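Long-range contacts in phosphoribosylaminoimidazole-succinocarboxamide synthase (Pyrococcus horikoshii, PDB 4O7T), which catalyses the ATP-dependent ligation of L-aspartate to a carboxyaminoimidazole ribonucleotide, yielding SAICAR in de novo purine biosynthesis: residues G64-F69 against D185-D190; L88-R93 against L176-D181; L171-L176 against T196-D201. All blocks are in the same frame, centred on the assembly; numbering follows the deposited sequence.

All three contacts are largely buried and converge on one antiparallel sheet, yet their chemistry changes with their place in it. Interactions 2 and 3 both use strand 169-180, share Leu-176, and pair that strand along its two edges, with strand 84-93 and strand 197-201. Interaction 1 lies at the neighbouring strand 186-188, where a loop adds a single bridge and where an exposed lysine forms a weak salt bridge. Ligand chemistry divides accordingly: interaction 1 holds the adenine of ADP, interaction 3 grips TMP, and interaction 2 touches both. Lys-175 of interaction 3 joins the groups, forming salt bridges to Asp-190 of interaction 1 and Glu-177 of interaction 2.

Interaction 1 of 3, residues G64-F69 against D185-D190. With ADP (adenosine-5'-diphosphate), chain C.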
loop_
_atom_site.group_PDB
_atom_site.type_symbol
_atom_site.label_atom_id
_atom_site.label_comp_id
_atom_site.label_asym_id
_atom_site.label_seq_id
_atom_site.Cartn_x
_atom_site.Cartn_y
_atom_site.Cartn_z
ATOM N N GLY A 64 -25.039 12.862 9.845
ATOM C CA GLY A 64 -25.186 12.923 8.390
ATOM C C GLY A 64 -24.367 11.902 7.603
ATOM O O GLY A 64 -24.105 12.112 6.427
ATOM N N ILE A 65 -23.953 10.814 8.260
ATOM C CA ILE A 65 -23.261 9.704 7.588
ATOM C C ILE A 65 -24.311 8.704 7.140
ATOM O O ILE A 65 -25.077 8.206 7.964
ATOM C CB ILE A 65 -22.253 8.955 8.524
ATOM C CG1 ILE A 65 -21.208 9.900 9.141
ATOM C CG2 ILE A 65 -21.568 7.799 7.788
ATOM C CD1 ILE A 65 -20.263 10.519 8.132
ATOM N N LYS A 66 -24.345 8.395 5.850
ATOM C CA LYS A 66 -25.247 7.364 5.337
ATOM C C LYS A 66 -24.732 5.987 5.740
ATOM O O LYS A 66 -23.650 5.594 5.320
ATOM C CB LYS A 66 -25.280 7.398 3.812
ATOM C CG LYS A 66 -26.307 8.291 3.171
ATOM C CD LYS A 66 -26.750 7.643 1.861
ATOM C CE LYS A 66 -27.750 8.511 1.131
ATOM N NZ LYS A 66 -27.083 9.768 0.706
ATOM N N THR A 67 -25.501 5.249 6.531
ATOM C CA THR A 67 -25.117 3.890 6.895
ATOM C C THR A 67 -26.178 2.903 6.420
ATOM O O THR A 67 -27.240 3.311 5.957
ATOM C CB THR A 67 -24.894 3.710 8.412
ATOM O OG1 THR A 67 -26.149 3.496 9.067
ATOM C CG2 THR A 67 -24.167 4.919 9.030
ATOM N N HIS A 68 -25.882 1.611 6.530
ATOM C CA HIS A 68 -26.837 0.565 6.156
ATOM C C HIS A 68 -27.800 0.181 7.262
ATOM O O HIS A 68 -28.670 -0.653 7.053
ATOM C CB HIS A 68 -26.096 -0.672 5.642
ATOM C CG HIS A 68 -25.348 -1.445 6.716
ATOM N ND1 HIS A 68 -25.004 -2.748 6.566
ATOM C CD2 HIS A 68 -24.889 -1.065 7.977
ATOM C CE1 HIS A 68 -24.354 -3.173 7.661
ATOM N NE2 HIS A 68 -24.282 -2.147 8.528
ATOM N N PHE A 69 -27.648 0.761 8.449
ATOM C CA PHE A 69 -28.516 0.417 9.579
ATOM C C PHE A 69 -29.978 0.755 9.260
ATOM O O PHE A 69 -30.278 1.887 8.909
ATOM C CB PHE A 69 -28.055 1.161 10.849
ATOM C CG PHE A 69 -28.903 0.889 12.069
ATOM C CD1 PHE A 69 -28.864 -0.357 12.706
ATOM C CD2 PHE A 69 -29.734 1.880 12.593
ATOM C CE1 PHE A 69 -29.641 -0.611 13.826
ATOM C CE2 PHE A 69 -30.513 1.634 13.721
ATOM C CZ PHE A 69 -30.461 0.387 14.340
ATOM N N ASP A 185 -25.207 5.690 -4.367
ATOM C CA ASP A 185 -24.572 6.379 -3.236
ATOM C C ASP A 185 -23.693 5.421 -2.443
ATOM O O ASP A 185 -24.001 4.229 -2.334
ATOM C CB ASP A 185 -25.608 6.969 -2.264
ATOM C CG ASP A 185 -26.360 8.157 -2.840
ATOM O OD1 ASP A 185 -27.528 8.354 -2.457
ATOM O OD2 ASP A 185 -25.800 8.884 -3.674
ATOM N N ILE A 186 -22.631 5.965 -1.855
ATOM C CA ILE A 186 -21.704 5.184 -1.043
ATOM C C ILE A 186 -22.165 5.144 0.416
ATOM O O ILE A 186 -22.314 6.185 1.062
ATOM C CB ILE A 186 -20.261 5.692 -1.225
ATOM C CG1 ILE A 186 -19.838 5.415 -2.681
ATOM C CG2 ILE A 186 -19.312 5.010 -0.225
ATOM C CD1 ILE A 186 -18.603 6.150 -3.155
ATOM N N VAL A 187 -22.436 3.934 0.904
ATOM C CA VAL A 187 -23.059 3.723 2.209
ATOM C C VAL A 187 -22.150 2.885 3.127
ATOM O O VAL A 187 -21.602 1.863 2.720
ATOM C CB VAL A 187 -24.442 3.027 2.057
ATOM C CG1 VAL A 187 -25.059 2.710 3.412
ATOM C CG2 VAL A 187 -25.398 3.908 1.262
ATOM N N LEU A 188 -21.991 3.350 4.360
ATOM C CA LEU A 188 -21.205 2.658 5.375
ATOM C C LEU A 188 -21.914 1.372 5.757
ATOM O O LEU A 188 -23.130 1.372 5.968
ATOM C CB LEU A 188 -21.030 3.563 6.588
ATOM C CG LEU A 188 -20.165 3.081 7.752
ATOM C CD1 LEU A 188 -18.751 2.816 7.290
ATOM C CD2 LEU A 188 -20.159 4.162 8.827
ATOM N N ALA A 189 -21.162 0.274 5.820
ATOM C CA ALA A 189 -21.752 -1.051 5.986
ATOM C C ALA A 189 -21.087 -1.863 7.111
ATOM O O ALA A 189 -20.449 -1.290 8.010
ATOM C CB ALA A 189 -21.716 -1.804 4.665
ATOM N N ASP A 190 -21.252 -3.187 7.063
ATOM C CA ASP A 190 -20.644 -4.107 8.031
ATOM C C ASP A 190 -20.907 -3.677 9.489
ATOM O O ASP A 190 -22.042 -3.325 9.848
ATOM C CB ASP A 190 -19.133 -4.280 7.755
ATOM C CG ASP A 190 -18.569 -5.575 8.352
ATOM O OD1 ASP A 190 -17.599 -5.504 9.138
ATOM O OD2 ASP A 190 -19.095 -6.666 8.050
HETATM P PB ADP C . -16.379 -9.215 7.583
HETATM O O1B ADP C . -16.893 -8.029 6.807
HETATM O O2B ADP C . -15.617 -8.884 8.838
HETATM O O3B ADP C . -15.733 -10.255 6.699
HETATM P PA ADP C . -18.090 -11.478 7.949
HETATM O O1A ADP C . -17.090 -12.172 7.048
HETATM O O2A ADP C . -18.397 -12.059 9.310
HETATM O O3A ADP C . -17.709 -9.918 8.161
HETATM O "O5'" ADP C . -19.474 -11.404 7.124
HETATM C "C5'" ADP C . -20.073 -10.177 6.706
HETATM C "C4'" ADP C . -20.092 -10.083 5.182
HETATM O "O4'" ADP C . -21.253 -9.350 4.777
HETATM C "C3'" ADP C . -18.900 -9.304 4.650
HETATM O "O3'" ADP C . -18.504 -9.859 3.392
HETATM C "C2'" ADP C . -19.439 -7.898 4.448
HETATM O "O2'" ADP C . -18.775 -7.183 3.408
HETATM C "C1'" ADP C . -20.880 -8.166 4.061
HETATM N N9 ADP C . -21.787 -7.020 4.358
HETATM C C8 ADP C . -21.744 -6.188 5.418
HETATM N N7 ADP C . -22.731 -5.261 5.344
HETATM C C5 ADP C . -23.436 -5.501 4.219
HETATM C C6 ADP C . -24.608 -4.910 3.519
HETATM N N6 ADP C . -25.260 -3.850 4.027
HETATM N N1 ADP C . -25.007 -5.469 2.347
HETATM C C2 ADP C . -24.380 -6.531 1.811
HETATM N N3 ADP C . -23.318 -7.117 2.391
HETATM C C4 ADP C . -22.808 -6.662 3.569
HETATM O O HOH W 1 -21.606 6.809 3.716
#
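With CG set between its backbone N and carbonyl carbon (chi1 71°), His-68 folds its imidazole back over Ala-189, whereas Leu-188 carries CG anti to its own N (chi1 -176°), which brings CD2 against CG2 of Ile-65 and CG2 of Thr-67. One face and both nitrogens of the ring are engaged. Ala-189 CA lies almost exactly over the centre of one face, 3.5 Å from the centroid, a CH-pi contact. At the edge, His-68 ND1 accepts a nearly straight hydrogen bond from N6 of ADP at 2.8 Å. His-68 NE2, across CE1 from ND1, gives a weak, bent bond to Asp-190 O at 2.9 Å. Cut back to an alanine, this position would probably deprive N6 of ADP of its ND1 acceptor and uncover the Ala-189 backbone that the ring now overlies.

The loop between helix 45-62 and strand 69-72 thus meets edge strand 186-188 of the larger antiparallel sheet in a single beta bridge, Thr-67 opposite Leu-188. Leu-188 N donates to Lys-66 O at 3.0 Å, and His-68 N donates to Leu-188 O at 2.8 Å. Thr-67 OG1 accepts from Phe-69 N, an ST turn that encloses His-68. Adenine recognition is shared with the backbone: Asp-190 N donates to N7 of ADP at 3.1 Å, while Glu-81 O and Leu-83 N hydrogen-bond the same nucleotide. The carboxylate of Asp-190, close to the ADP phosphate, forms salt bridges with Lys-13 and Lys-175.

Toward solvent the contact is looser. Lys-66 NZ makes a long, weak salt bridge with Asp-185 OD1 at 3.5 Å, its chain crossing Val-187 at about a right angle. One water donates both to Lys-66 O and to Ile-186 O, filling in beside the bridge.

Interaction 2 of 3, residues L88-R93 against L176-D181; sequences LEVVVR and LEFGKD. With TMP (thymidine-5'-phosphate), chain B; ADP (adenosine-5'-diphosphate), chain C.
The strand pairing of Val-90 with Leu-176 belongs to the antiparallel sheet that lines the nucleotide-binding cleft, probably the active site, with ADP and TMP bound over it. It is a hydrogen-bonded pair: Val-90 N donates to Leu-176 O and Leu-176 N returns a bond to Val-90 O, each 2.8 Å and nearly straight. On the face turned to helix 143-165, Val-90 CG2 meets the edge of the Phe-178 ring at CD2, 4.0 Å away, the two side chains crossing at about a right angle.

The ligand-bearing face carries two acids. Glu-89 and Glu-177 extend side by side in the same direction, their carboxylate planes 11° apart and Glu-89 OE1 only 4.1 Å from Glu-177 OE2. Such a like-charged pair probably relies on nearby lysines, and Lys-175 does form a salt bridge to Glu-177 OE2. Glu-177 OE1 accepts from O2' of ADP at 2.9 Å, placing this glutamate between the ribose and the beta-phosphate. Further along strand 84-93, Arg-93 turns the edge of its guanidinium to the TMP phosphate, with Glu-118 as a second partner for NH1. Its two ends take different oxygens: NH1 binds O2P at 3.0 Å, and NH2 binds O3P at 2.7 Å.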
loop_
_atom_site.group_PDB
_atom_site.type_symbol
_atom_site.label_atom_id
_atom_site.label_comp_id
_atom_site.label_asym_id
_atom_site.label_seq_id
_atom_site.Cartn_x
_atom_site.Cartn_y
_atom_site.Cartn_z
ATOM N N LEU A 88 -13.373 -3.964 -0.087
ATOM C CA LEU A 88 -12.362 -3.211 0.666
ATOM C C LEU A 88 -12.547 -3.277 2.173
ATOM O O LEU A 88 -13.675 -3.351 2.691
ATOM C CB LEU A 88 -12.351 -1.722 0.252
ATOM C CG LEU A 88 -12.059 -1.346 -1.215
ATOM C CD1 LEU A 88 -12.386 0.125 -1.462
ATOM C CD2 LEU A 88 -10.618 -1.661 -1.587
ATOM N N GLU A 89 -11.420 -3.237 2.874
ATOM C CA GLU A 89 -11.408 -2.865 4.272
ATOM C C GLU A 89 -10.653 -1.538 4.334
ATOM O O GLU A 89 -9.533 -1.428 3.828
ATOM C CB GLU A 89 -10.790 -3.976 5.128
ATOM C CG GLU A 89 -11.596 -5.267 5.004
ATOM C CD GLU A 89 -11.127 -6.411 5.890
ATOM O OE1 GLU A 89 -11.539 -7.561 5.611
ATOM O OE2 GLU A 89 -10.375 -6.191 6.866
ATOM N N VAL A 90 -11.305 -0.520 4.894
ATOM C CA VAL A 90 -10.770 0.833 4.919
ATOM C C VAL A 90 -10.374 1.124 6.359
ATOM O O VAL A 90 -11.226 1.179 7.258
ATOM C CB VAL A 90 -11.809 1.862 4.417
ATOM C CG1 VAL A 90 -11.195 3.264 4.340
ATOM C CG2 VAL A 90 -12.326 1.444 3.047
ATOM N N VAL A 91 -9.081 1.292 6.583
ATOM C CA VAL A 91 -8.584 1.408 7.932
ATOM C C VAL A 91 -8.150 2.852 8.185
ATOM O O VAL A 91 -7.356 3.427 7.423
ATOM C CB VAL A 91 -7.424 0.410 8.219
ATOM C CG1 VAL A 91 -6.823 0.654 9.607
ATOM C CG2 VAL A 91 -7.890 -1.034 8.089
ATOM N N VAL A 92 -8.680 3.437 9.257
ATOM C CA VAL A 92 -8.260 4.769 9.679
ATOM C C VAL A 92 -7.442 4.659 10.972
ATOM O O VAL A 92 -7.822 3.929 11.893
ATOM C CB VAL A 92 -9.457 5.723 9.882
ATOM C CG1 VAL A 92 -8.957 7.138 10.163
ATOM C CG2 VAL A 92 -10.374 5.713 8.662
ATOM N N ARG A 93 -6.313 5.368 11.024
ATOM C CA ARG A 93 -5.356 5.217 12.129
ATOM C C ARG A 93 -4.932 6.579 12.699
ATOM O O ARG A 93 -4.518 7.467 11.948
ATOM C CB ARG A 93 -4.136 4.397 11.665
ATOM C CG ARG A 93 -4.466 3.261 10.673
ATOM C CD ARG A 93 -3.255 2.403 10.279
ATOM N NE ARG A 93 -2.912 1.466 11.339
ATOM C CZ ARG A 93 -2.995 0.136 11.284
ATOM N NH1 ARG A 93 -3.359 -0.504 10.165
ATOM N NH2 ARG A 93 -2.680 -0.561 12.384
ATOM N N LEU A 176 -13.402 0.046 8.514
ATOM C CA LEU A 176 -14.734 0.208 7.938
ATOM C C LEU A 176 -14.909 -0.550 6.624
ATOM O O LEU A 176 -13.933 -0.853 5.919
ATOM C CB LEU A 176 -15.026 1.683 7.650
ATOM C CG LEU A 176 -14.915 2.696 8.781
ATOM C CD1 LEU A 176 -15.189 4.090 8.224
ATOM C CD2 LEU A 176 -15.855 2.350 9.935
ATOM N N GLU A 177 -16.164 -0.814 6.271
ATOM C CA GLU A 177 -16.462 -1.353 4.956
ATOM C C GLU A 177 -17.643 -0.589 4.359
ATOM O O GLU A 177 -18.450 0.011 5.089
ATOM C CB GLU A 177 -16.775 -2.838 5.058
ATOM C CG GLU A 177 -15.626 -3.670 5.622
ATOM C CD GLU A 177 -15.885 -5.165 5.565
ATOM O OE1 GLU A 177 -16.749 -5.611 4.799
ATOM O OE2 GLU A 177 -15.201 -5.898 6.285
ATOM N N PHE A 178 -17.732 -0.618 3.036
ATOM C CA PHE A 178 -18.683 0.213 2.309
ATOM C C PHE A 178 -19.329 -0.551 1.165
ATOM O O PHE A 178 -18.721 -1.452 0.572
ATOM C CB PHE A 178 -17.982 1.422 1.693
ATOM C CG PHE A 178 -17.497 2.427 2.689
ATOM C CD1 PHE A 178 -18.297 3.508 3.047
ATOM C CD2 PHE A 178 -16.221 2.308 3.257
ATOM C CE1 PHE A 178 -17.845 4.461 3.953
ATOM C CE2 PHE A 178 -15.762 3.258 4.170
ATOM C CZ PHE A 178 -16.576 4.327 4.517
ATOM N N GLY A 179 -20.535 -0.117 0.812
ATOM C CA GLY A 179 -21.210 -0.618 -0.364
ATOM C C GLY A 179 -21.947 0.497 -1.090
ATOM O O GLY A 179 -22.069 1.627 -0.592
ATOM N N LYS A 180 -22.459 0.162 -2.262
ATOM C CA LYS A 180 -23.186 1.112 -3.079
ATOM C C LYS A 180 -24.671 0.759 -3.008
ATOM O O LYS A 180 -25.018 -0.414 -3.097
ATOM C CB LYS A 180 -22.653 1.034 -4.512
ATOM C CG LYS A 180 -22.810 2.317 -5.300
ATOM C CD LYS A 180 -21.706 2.511 -6.345
ATOM C CE LYS A 180 -21.662 1.392 -7.365
ATOM N NZ LYS A 180 -20.558 1.627 -8.343
ATOM N N ASP A 181 -25.537 1.754 -2.788
ATOM C CA ASP A 181 -26.988 1.515 -2.791
ATOM C C ASP A 181 -27.563 1.619 -4.201
ATOM O O ASP A 181 -26.823 1.865 -5.152
ATOM C CB ASP A 181 -27.745 2.413 -1.787
ATOM C CG ASP A 181 -27.768 3.905 -2.177
ATOM O OD1 ASP A 181 -27.460 4.289 -3.322
ATOM O OD2 ASP A 181 -28.096 4.711 -1.288
HETATM P P TMP B . -4.063 -3.907 11.844
HETATM O O1P TMP B . -4.115 -5.387 11.987
HETATM O O2P TMP B . -3.859 -3.465 10.407
HETATM O O3P TMP B . -3.233 -3.162 12.863
HETATM O "O5'" TMP B . -5.572 -3.497 12.211
HETATM C "C5'" TMP B . -6.044 -2.146 12.119
HETATM C "C4'" TMP B . -7.476 -2.060 12.636
HETATM O "O4'" TMP B . -8.372 -2.728 11.739
HETATM C "C3'" TMP B . -7.677 -2.702 14.010
HETATM O "O3'" TMP B . -8.499 -1.827 14.766
HETATM C "C2'" TMP B . -8.519 -3.931 13.805
HETATM C "C1'" TMP B . -9.126 -3.745 12.419
HETATM N N1 TMP B . -9.124 -5.005 11.662
HETATM C C2 TMP B . -10.356 -5.656 11.373
HETATM O O2 TMP B . -11.423 -5.154 11.779
HETATM N N3 TMP B . -10.397 -6.807 10.673
HETATM C C4 TMP B . -9.257 -7.379 10.236
HETATM O O4 TMP B . -9.291 -8.458 9.602
HETATM C C5 TMP B . -7.945 -6.727 10.510
HETATM C C5M TMP B . -6.640 -7.332 10.036
HETATM C C6 TMP B . -7.952 -5.541 11.236
HETATM P PB ADP C . -16.379 -9.215 7.583
HETATM O O1B ADP C . -16.893 -8.029 6.807
HETATM O O2B ADP C . -15.617 -8.884 8.838
HETATM O O3B ADP C . -15.733 -10.255 6.699
HETATM P PA ADP C . -18.090 -11.478 7.949
HETATM O O1A ADP C . -17.090 -12.172 7.048
HETATM O O2A ADP C . -18.397 -12.059 9.310
HETATM O O3A ADP C . -17.709 -9.918 8.161
HETATM O "O5'" ADP C . -19.474 -11.404 7.124
HETATM C "C5'" ADP C . -20.073 -10.177 6.706
HETATM C "C4'" ADP C . -20.092 -10.083 5.182
HETATM O "O4'" ADP C . -21.253 -9.350 4.777
HETATM C "C3'" ADP C . -18.900 -9.304 4.650
HETATM O "O3'" ADP C . -18.504 -9.859 3.392
HETATM C "C2'" ADP C . -19.439 -7.898 4.448
HETATM O "O2'" ADP C . -18.775 -7.183 3.408
HETATM C "C1'" ADP C . -20.880 -8.166 4.061
HETATM N N9 ADP C . -21.787 -7.020 4.358
HETATM C C8 ADP C . -21.744 -6.188 5.418
HETATM N N7 ADP C . -22.731 -5.261 5.344
HETATM C C5 ADP C . -23.436 -5.501 4.219
HETATM C C6 ADP C . -24.608 -4.910 3.519
HETATM N N6 ADP C . -25.260 -3.850 4.027
HETATM N N1 ADP C . -25.007 -5.469 2.347
HETATM C C2 ADP C . -24.380 -6.531 1.811
HETATM N N3 ADP C . -23.318 -7.117 2.391
HETATM C C4 ADP C . -22.808 -6.662 3.569
HETATM O O HOH W 2 -15.959 -2.180 1.557
#

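Interaction 3 of 3, residues L171-L176 against T196-D201; sequences LVDFKL and TCRFWD. With TMP (thymidine-5'-phosphate), chain B.
Val-172 CG2 rests on a face of the Trp-200 indole, 3.4 Å from the centroid of the five-membered ring, a CH-pi contact. Phe-199 has Cys-197 CB over one face, offset toward the rim, while Leu-171 CD1 approaches its CE1 obliquely at 3.8 Å. The Arg-198 guanidinium is polar at its edge: NH1 forms a hydrogen-bonded salt bridge with OD2 of Asp-173 at 2.8 Å, meeting the syn side of a carboxylate turned 69° from it, and the same NH1 donates to TMP O3P. C3' of TMP covers one of its faces.

Strand 171-176 runs antiparallel to strand 197-201 but gains a residue on the way, a beta bulge in which Val-172 and Asp-173 both face Arg-198. Val-172 N donates to Arg-198 O at 3.0 Å, and Arg-198 N donates to Asp-173 O at 2.8 Å. Beyond it Phe-174 and Cys-197 form a non-hydrogen-bonded pair, with CB of Phe-174 against SG of Cys-197.

A chi1 of 58° swings the carboxylate of Asp-173 up to the sugar of the nucleotide, and its OD1 accepts from O3' of TMP at 2.6 Å. Arg-198 NE has its own partner in Asp-211.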
loop_
_atom_site.group_PDB
_atom_site.type_symbol
_atom_site.label_atom_id
_atom_site.label_comp_id
_atom_site.label_asym_id
_atom_site.label_seq_id
_atom_site.Cartn_x
_atom_site.Cartn_y
_atom_site.Cartn_z
ATOM N N LEU A 171 -9.533 6.580 20.477
ATOM C CA LEU A 171 -9.743 5.794 19.264
ATOM C C LEU A 171 -8.406 5.676 18.525
ATOM O O LEU A 171 -7.951 6.612 17.868
ATOM C CB LEU A 171 -10.821 6.423 18.380
ATOM C CG LEU A 171 -11.122 5.713 17.048
ATOM C CD1 LEU A 171 -11.660 4.304 17.253
ATOM C CD2 LEU A 171 -12.098 6.557 16.251
ATOM N N VAL A 172 -7.778 4.516 18.662
ATOM C CA VAL A 172 -6.422 4.285 18.169
ATOM C C VAL A 172 -6.435 4.105 16.638
ATOM O O VAL A 172 -5.707 4.802 15.908
ATOM C CB VAL A 172 -5.823 3.073 18.914
ATOM C CG1 VAL A 172 -4.565 2.525 18.244
ATOM C CG2 VAL A 172 -5.572 3.461 20.367
ATOM N N ASP A 173 -7.280 3.175 16.176
ATOM C CA ASP A 173 -7.467 2.879 14.748
ATOM C C ASP A 173 -8.747 2.074 14.610
ATOM O O ASP A 173 -9.312 1.668 15.625
ATOM C CB ASP A 173 -6.241 2.168 14.114
ATOM C CG ASP A 173 -5.877 0.833 14.799
ATOM O OD1 ASP A 173 -6.763 0.081 15.213
ATOM O OD2 ASP A 173 -4.680 0.518 14.899
ATOM N N PHE A 174 -9.225 1.863 13.379
ATOM C CA PHE A 174 -10.458 1.082 13.165
ATOM C C PHE A 174 -10.658 0.739 11.707
ATOM O O PHE A 174 -10.098 1.382 10.828
ATOM C CB PHE A 174 -11.708 1.818 13.717
ATOM C CG PHE A 174 -12.005 3.132 13.035
ATOM C CD1 PHE A 174 -12.930 3.199 11.991
ATOM C CD2 PHE A 174 -11.375 4.300 13.441
ATOM C CE1 PHE A 174 -13.214 4.402 11.360
ATOM C CE2 PHE A 174 -11.655 5.516 12.821
ATOM C CZ PHE A 174 -12.574 5.567 11.769
ATOM N N LYS A 175 -11.484 -0.265 11.458
ATOM C CA LYS A 175 -11.739 -0.742 10.104
ATOM C C LYS A 175 -13.204 -0.514 9.713
ATOM O O LYS A 175 -14.130 -0.855 10.478
ATOM C CB LYS A 175 -11.379 -2.230 9.986
ATOM C CG LYS A 175 -11.503 -2.805 8.564
ATOM C CD LYS A 175 -12.893 -3.384 8.254
ATOM C CE LYS A 175 -13.158 -4.710 9.003
ATOM N NZ LYS A 175 -14.593 -5.128 8.928
ATOM N N LEU A 176 -13.402 0.046 8.514
ATOM C CA LEU A 176 -14.734 0.208 7.938
ATOM C C LEU A 176 -14.909 -0.550 6.624
ATOM O O LEU A 176 -13.933 -0.853 5.919
ATOM C CB LEU A 176 -15.026 1.683 7.650
ATOM C CG LEU A 176 -14.915 2.696 8.781
ATOM C CD1 LEU A 176 -15.189 4.090 8.224
ATOM C CD2 LEU A 176 -15.855 2.350 9.935
ATOM N N THR A 196 -13.576 -4.486 15.593
ATOM C CA THR A 196 -13.088 -3.790 14.401
ATOM C C THR A 196 -12.449 -2.416 14.673
ATOM O O THR A 196 -12.139 -1.665 13.730
ATOM C CB THR A 196 -14.206 -3.676 13.335
ATOM O OG1 THR A 196 -15.321 -2.972 13.889
ATOM C CG2 THR A 196 -14.669 -5.070 12.902
ATOM N N CYS A 197 -12.246 -2.111 15.961
ATOM C CA CYS A 197 -11.581 -0.873 16.404
ATOM C C CYS A 197 -10.553 -1.186 17.483
ATOM O O CYS A 197 -10.645 -2.215 18.161
ATOM C CB CYS A 197 -12.576 0.124 17.018
ATOM S SG CYS A 197 -14.084 0.500 16.085
ATOM N N ARG A 198 -9.588 -0.287 17.645
ATOM C CA ARG A 198 -8.762 -0.266 18.846
ATOM C C ARG A 198 -9.230 0.872 19.766
ATOM O O ARG A 198 -9.336 2.029 19.340
ATOM C CB ARG A 198 -7.260 -0.181 18.518
ATOM C CG ARG A 198 -6.674 -1.502 17.992
ATOM C CD ARG A 198 -5.152 -1.498 17.912
ATOM N NE ARG A 198 -4.651 -2.816 17.496
ATOM C CZ ARG A 198 -4.276 -3.125 16.257
ATOM N NH1 ARG A 198 -4.282 -2.213 15.290
ATOM N NH2 ARG A 198 -3.850 -4.348 15.985
ATOM N N PHE A 199 -9.549 0.509 21.009
ATOM C CA PHE A 199 -9.983 1.448 22.037
ATOM C C PHE A 199 -9.020 1.362 23.229
ATOM O O PHE A 199 -8.907 0.307 23.855
ATOM C CB PHE A 199 -11.389 1.106 22.542
ATOM C CG PHE A 199 -12.481 1.141 21.486
ATOM C CD1 PHE A 199 -12.694 2.271 20.689
ATOM C CD2 PHE A 199 -13.347 0.054 21.338
ATOM C CE1 PHE A 199 -13.722 2.300 19.750
ATOM C CE2 PHE A 199 -14.383 0.084 20.407
ATOM C CZ PHE A 199 -14.574 1.206 19.612
ATOM N N TRP A 200 -8.337 2.461 23.549
ATOM C CA TRP A 200 -7.467 2.508 24.730
ATOM C C TRP A 200 -8.026 3.399 25.800
ATOM O O TRP A 200 -8.564 4.473 25.502
ATOM C CB TRP A 200 -6.075 3.018 24.383
ATOM C CG TRP A 200 -5.234 2.094 23.544
ATOM C CD1 TRP A 200 -5.567 0.821 23.077
ATOM C CD2 TRP A 200 -3.865 2.332 23.069
ATOM N NE1 TRP A 200 -4.547 0.292 22.344
ATOM C CE2 TRP A 200 -3.490 1.141 22.299
ATOM C CE3 TRP A 200 -2.960 3.382 23.175
ATOM C CZ2 TRP A 200 -2.245 1.019 21.689
ATOM C CZ3 TRP A 200 -1.705 3.248 22.556
ATOM C CH2 TRP A 200 -1.361 2.096 21.823
ATOM N N ASP A 201 -7.884 2.992 27.061
ATOM C CA ASP A 201 -8.218 3.910 28.153
ATOM C C ASP A 201 -7.261 5.099 28.076
ATOM O O ASP A 201 -6.061 4.903 27.918
ATOM C CB ASP A 201 -8.104 3.245 29.516
ATOM C CG ASP A 201 -8.353 4.223 30.643
ATOM O OD1 ASP A 201 -9.530 4.520 30.910
ATOM O OD2 ASP A 201 -7.367 4.727 31.223
HETATM P P TMP B . -4.063 -3.907 11.844
HETATM O O1P TMP B . -4.115 -5.387 11.987
HETATM O O2P TMP B . -3.859 -3.465 10.407
HETATM O O3P TMP B . -3.233 -3.162 12.863
HETATM O "O5'" TMP B . -5.572 -3.497 12.211
HETATM C "C5'" TMP B . -6.044 -2.146 12.119
HETATM C "C4'" TMP B . -7.476 -2.060 12.636
HETATM O "O4'" TMP B . -8.372 -2.728 11.739
HETATM C "C3'" TMP B . -7.677 -2.702 14.010
HETATM O "O3'" TMP B . -8.499 -1.827 14.766
HETATM C "C2'" TMP B . -8.519 -3.931 13.805
HETATM C "C1'" TMP B . -9.126 -3.745 12.419
HETATM N N1 TMP B . -9.124 -5.005 11.662
HETATM C C2 TMP B . -10.356 -5.656 11.373
HETATM O O2 TMP B . -11.423 -5.154 11.779
HETATM N N3 TMP B . -10.397 -6.807 10.673
HETATM C C4 TMP B . -9.257 -7.379 10.236
HETATM O O4 TMP B . -9.291 -8.458 9.602
HETATM C C5 TMP B . -7.945 -6.727 10.510
HETATM C C5M TMP B . -6.640 -7.332 10.036
HETATM C C6 TMP B . -7.952 -5.541 11.236
HETATM O O HOH W 3 -14.962 -0.406 13.101
#